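Local coordinates for carboxylesterase SOBER1 (Arabidopsis thaliana, PDB 6AVX), which hydrolyses carboxylic esters in vitro with a preference for short acyl chains, shows phospholipase A2 activity and restrains the hypersensitive response to the bacterial effector AvrBsT, at residues Q25-S30 with K199-I204. The protein carries 1 engineered substitution. Numbering follows the deposited sequence.
Sequences QTQFKS and KELKYI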
ATOM      1  N   GLN A  25     -11.768  -8.630  -4.134  1.00  8.31           N
ATOM      2  CA  GLN A  25     -12.507  -8.915  -2.907  1.00  9.77           C
ATOM      3  C   GLN A  25     -13.136 -10.298  -2.931  1.00 11.29           C
ATOM      4  O   GLN A  25     -13.380 -10.879  -1.861  1.00 11.09           O
ATOM      5  CB  GLN A  25     -13.565  -7.847  -2.634  1.00  9.73           C
ATOM      6  CG  GLN A  25     -14.769  -7.882  -3.562  1.00 10.13           C
ATOM      7  CD  GLN A  25     -15.581  -6.603  -3.461  1.00 11.67           C
ATOM      8  OE1 GLN A  25     -16.476  -6.478  -2.622  1.00 13.12           O
ATOM      9  NE2 GLN A  25     -15.245  -5.625  -4.286  1.00 12.53           N
ATOM     10  N   THR A  26     -13.414 -10.838  -4.122  1.00  9.74           N
ATOM     11  CA  THR A  26     -14.025 -12.157  -4.236  1.00 13.51           C
ATOM     12  C   THR A  26     -13.063 -13.275  -3.885  1.00 12.29           C
ATOM     13  O   THR A  26     -13.504 -14.414  -3.738  1.00 13.39           O
ATOM     14  CB  THR A  26     -14.619 -12.404  -5.634  1.00 14.64           C
ATOM     15  OG1 THR A  26     -13.580 -12.584  -6.605  1.00 17.22           O
ATOM     16  CG2 THR A  26     -15.509 -11.265  -6.041  1.00 21.35           C
ATOM     17  N   GLN A  27     -11.765 -12.996  -3.760  1.00 10.81           N
ATOM     18  CA  GLN A  27     -10.822 -13.990  -3.264  1.00 11.75           C
ATOM     19  C   GLN A  27     -10.780 -14.043  -1.744  1.00 10.10           C
ATOM     20  O   GLN A  27     -10.152 -14.947  -1.182  1.00 11.46           O
ATOM     21  CB  GLN A  27      -9.425 -13.692  -3.815  1.00 11.17           C
ATOM     22  CG  GLN A  27      -9.336 -13.856  -5.318  1.00 16.83           C
ATOM     23  CD  GLN A  27      -9.694 -15.258  -5.745  1.00 20.97           C
ATOM     24  OE1 GLN A  27      -9.250 -16.230  -5.133  1.00 22.30           O
ATOM     25  NE2 GLN A  27     -10.514 -15.372  -6.778  1.00 34.17           N
ATOM     26  N   PHE A  28     -11.431 -13.101  -1.071  1.00  8.58           N
ATOM     27  CA  PHE A  28     -11.508 -13.067   0.385  1.00  8.88           C
ATOM     28  C   PHE A  28     -12.861 -13.675   0.733  1.00  9.04           C
ATOM     29  O   PHE A  28     -13.868 -12.982   0.902  1.00 11.19           O
ATOM     30  CB  PHE A  28     -11.380 -11.631   0.895  1.00  8.91           C
ATOM     31  CG  PHE A  28     -10.007 -11.037   0.705  1.00  9.05           C
ATOM     32  CD1 PHE A  28      -9.509 -10.763  -0.561  1.00  9.13           C
ATOM     33  CD2 PHE A  28      -9.215 -10.736   1.801  1.00 10.53           C
ATOM     34  CE1 PHE A  28      -8.237 -10.218  -0.735  1.00 10.00           C
ATOM     35  CE2 PHE A  28      -7.945 -10.191   1.633  1.00 11.89           C
ATOM     36  CZ  PHE A  28      -7.462  -9.937   0.366  1.00 11.15           C
ATOM     37  N   LYS A  29     -12.881 -15.006   0.796  1.00  8.63           N
ATOM     38  CA  LYS A  29     -14.111 -15.790   0.863  1.00  8.95           C
ATOM     39  C   LYS A  29     -14.501 -16.199   2.276  1.00 10.35           C
ATOM     40  O   LYS A  29     -15.521 -16.877   2.448  1.00 12.67           O
ATOM     41  CB  LYS A  29     -13.973 -17.042  -0.010  1.00  9.93           C
ATOM     42  CG  LYS A  29     -13.793 -16.730  -1.466  1.00 10.46           C
ATOM     43  CD  LYS A  29     -13.769 -18.003  -2.283  1.00 12.17           C
ATOM     44  CE  LYS A  29     -13.508 -17.746  -3.754  1.00 18.33           C
ATOM     45  NZ  LYS A  29     -14.620 -17.023  -4.410  1.00 21.00           N
ATOM     46  N   SER A  30     -13.745 -15.802   3.288  1.00  8.89           N
ATOM     47  CA  SER A  30     -14.021 -16.254   4.643  1.00  9.62           C
ATOM     48  C   SER A  30     -15.294 -15.632   5.203  1.00 10.13           C
ATOM     49  O   SER A  30     -15.704 -14.533   4.828  1.00 10.01           O
ATOM     50  CB  SER A  30     -12.863 -15.903   5.569  1.00 10.99           C
ATOM     51  OG  SER A  30     -12.717 -14.502   5.688  1.00 12.00           O
ATOM     52  N   LYS A 199      -2.766 -17.139  -3.654  1.00  9.99           N
ATOM     53  CA  LYS A 199      -2.242 -17.539  -2.354  1.00 12.31           C
ATOM     54  C   LYS A 199      -1.749 -16.328  -1.569  1.00 10.30           C
ATOM     55  O   LYS A 199      -1.870 -16.281  -0.339  1.00 10.84           O
ATOM     56  CB  LYS A 199      -1.132 -18.578  -2.511  1.00 14.62           C
ATOM     57  CG  LYS A 199       0.131 -18.076  -3.193  1.00 27.21           C
ATOM     58  CD  LYS A 199       1.139 -19.209  -3.401  1.00 46.05           C
ATOM     59  CE  LYS A 199       0.687 -20.199  -4.476  1.00 46.82           C
ATOM     60  NZ  LYS A 199       0.537 -19.568  -5.827  1.00 23.71           N
ATOM     61  N   GLU A 200      -1.161 -15.356  -2.264  1.00  9.98           N
ATOM     62  CA  GLU A 200      -0.731 -14.118  -1.625  1.00  8.40           C
ATOM     63  C   GLU A 200      -1.917 -13.385  -1.002  1.00  7.74           C
ATOM     64  O   GLU A 200      -1.826 -12.871   0.125  1.00  8.62           O
ATOM     65  CB  GLU A 200      -0.046 -13.279  -2.703  1.00 10.49           C
ATOM     66  CG  GLU A 200       0.508 -11.981  -2.258  1.00  8.72           C
ATOM     67  CD  GLU A 200       1.041 -11.177  -3.435  1.00  9.72           C
ATOM     68  OE1 GLU A 200       1.807 -10.212  -3.187  1.00  9.07           O
ATOM     69  OE2 GLU A 200       0.719 -11.499  -4.599  1.00  9.85           O
ATOM     70  N   LEU A 201      -3.051 -13.358  -1.704  1.00  8.28           N
ATOM     71  CA  LEU A 201      -4.259 -12.744  -1.168  1.00  8.45           C
ATOM     72  C   LEU A 201      -4.794 -13.523   0.026  1.00  9.11           C
ATOM     73  O   LEU A 201      -5.251 -12.924   1.005  1.00  8.59           O
ATOM     74  CB  LEU A 201      -5.331 -12.634  -2.257  1.00  9.13           C
ATOM     75  CG  LEU A 201      -5.005 -11.705  -3.423  1.00  7.68           C
ATOM     76  CD1 LEU A 201      -6.112 -11.757  -4.441  1.00  9.03           C
ATOM     77  CD2 LEU A 201      -4.798 -10.278  -2.915  1.00  9.18           C
ATOM     78  N   LYS A 202      -4.768 -14.857  -0.037  1.00  9.26           N
ATOM     79  CA  LYS A 202      -5.260 -15.637   1.095  1.00  8.18           C
ATOM     80  C   LYS A 202      -4.424 -15.375   2.341  1.00  9.54           C
ATOM     81  O   LYS A 202      -4.943 -15.379   3.462  1.00  8.96           O
ATOM     82  CB  LYS A 202      -5.222 -17.129   0.769  1.00 11.57           C
ATOM     83  CG  LYS A 202      -6.069 -17.572  -0.395  1.00 13.51           C
ATOM     84  CD  LYS A 202      -7.523 -17.299  -0.201  1.00 16.91           C
ATOM     85  CE  LYS A 202      -8.321 -17.913  -1.348  1.00 15.72           C
ATOM     86  NZ  LYS A 202      -9.771 -17.658  -1.219  1.00 18.06           N
ATOM     87  N   TYR A 203      -3.118 -15.195   2.177  1.00  8.53           N
ATOM     88  CA  TYR A 203      -2.276 -14.891   3.326  1.00  9.53           C
ATOM     89  C   TYR A 203      -2.602 -13.520   3.903  1.00  8.16           C
ATOM     90  O   TYR A 203      -2.654 -13.348   5.133  1.00  9.70           O
ATOM     91  CB  TYR A 203      -0.815 -14.947   2.906  1.00 10.19           C
ATOM     92  CG  TYR A 203       0.149 -14.993   4.058  1.00 10.97           C
ATOM     93  CD1 TYR A 203       0.435 -16.198   4.683  1.00 14.67           C
ATOM     94  CD2 TYR A 203       0.787 -13.851   4.528  1.00 12.95           C
ATOM     95  CE1 TYR A 203       1.320 -16.270   5.737  1.00 17.78           C
ATOM     96  CE2 TYR A 203       1.680 -13.914   5.584  1.00 15.47           C
ATOM     97  CZ  TYR A 203       1.932 -15.128   6.186  1.00 14.75           C
ATOM     98  OH  TYR A 203       2.815 -15.209   7.235  1.00 19.07           O
ATOM     99  N   ILE A 204      -2.850 -12.530   3.041  1.00  7.44           N
ATOM    100  CA  ILE A 204      -3.317 -11.237   3.521  1.00  7.03           C
ATOM    101  C   ILE A 204      -4.630 -11.395   4.274  1.00  7.23           C
ATOM    102  O   ILE A 204      -4.827 -10.794   5.341  1.00  7.63           O
ATOM    103  CB  ILE A 204      -3.424 -10.239   2.352  1.00  7.82           C
ATOM    104  CG1 ILE A 204      -2.031  -9.928   1.793  1.00  7.20           C
ATOM    105  CG2 ILE A 204      -4.142  -8.959   2.798  1.00  8.24           C
ATOM    106  CD1 ILE A 204      -2.048  -9.372   0.402  1.00  9.28           C
TER
HETATM  107  O   HOH W   1     -10.804 -17.032   1.278  1.00 14.77           O
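Gln27 and Phe28 lie against Leu201 and Lys202, with the CA atoms of Gln27 and Leu201 7.0 Å apart. Segment 25-30 belongs to the loop between helix 18-21 and strand 37-39. Segment 199-204 is part of helix 198-212, the last helix of this alpha/beta hydrolase fold. The contact therefore joins an early loop to the C-terminal helix, away from the predicted catalytic triad. Residues 25-27 have helical backbone angles, and the backbone N of Phe28 hydrogen-bonds back to Gln25 O.

The apolar part is centred on Leu201. Leu201 CD1 packs against CB and CG of Gln27, 3.9 Å from Gln27 CB. Its CD2 methyl approaches CE1 of the buried Phe28 ring, and the two side chains cross at about a right angle. Ile204 meets the same ring at its edge, with CG2 4.2 Å from Phe28 CE2. Trp38 packs edge-to-face with Phe28, which ties the ring to strand 37-39 as well.

Lys202 makes the polar link. Its CB starts away from the loop, but a bend at chi2 (-61°) and an extended remainder bring the ammonium group back to it. Lys202 NZ donates a hydrogen bond to Gln27 O at 2.7 Å, tilted 27° from the carbonyl plane. Nearby, Lys29 bends at chi4 (-67°), and its NZ donates a hydrogen bond to Thr26 O, 2.9 Å away. The two ammonium groups thus serve different carbonyls, with Lys29 NZ and Lys202 NZ 5.8 Å apart. One water completes the link, accepting from both Lys202 NZ and the backbone N of Lys29.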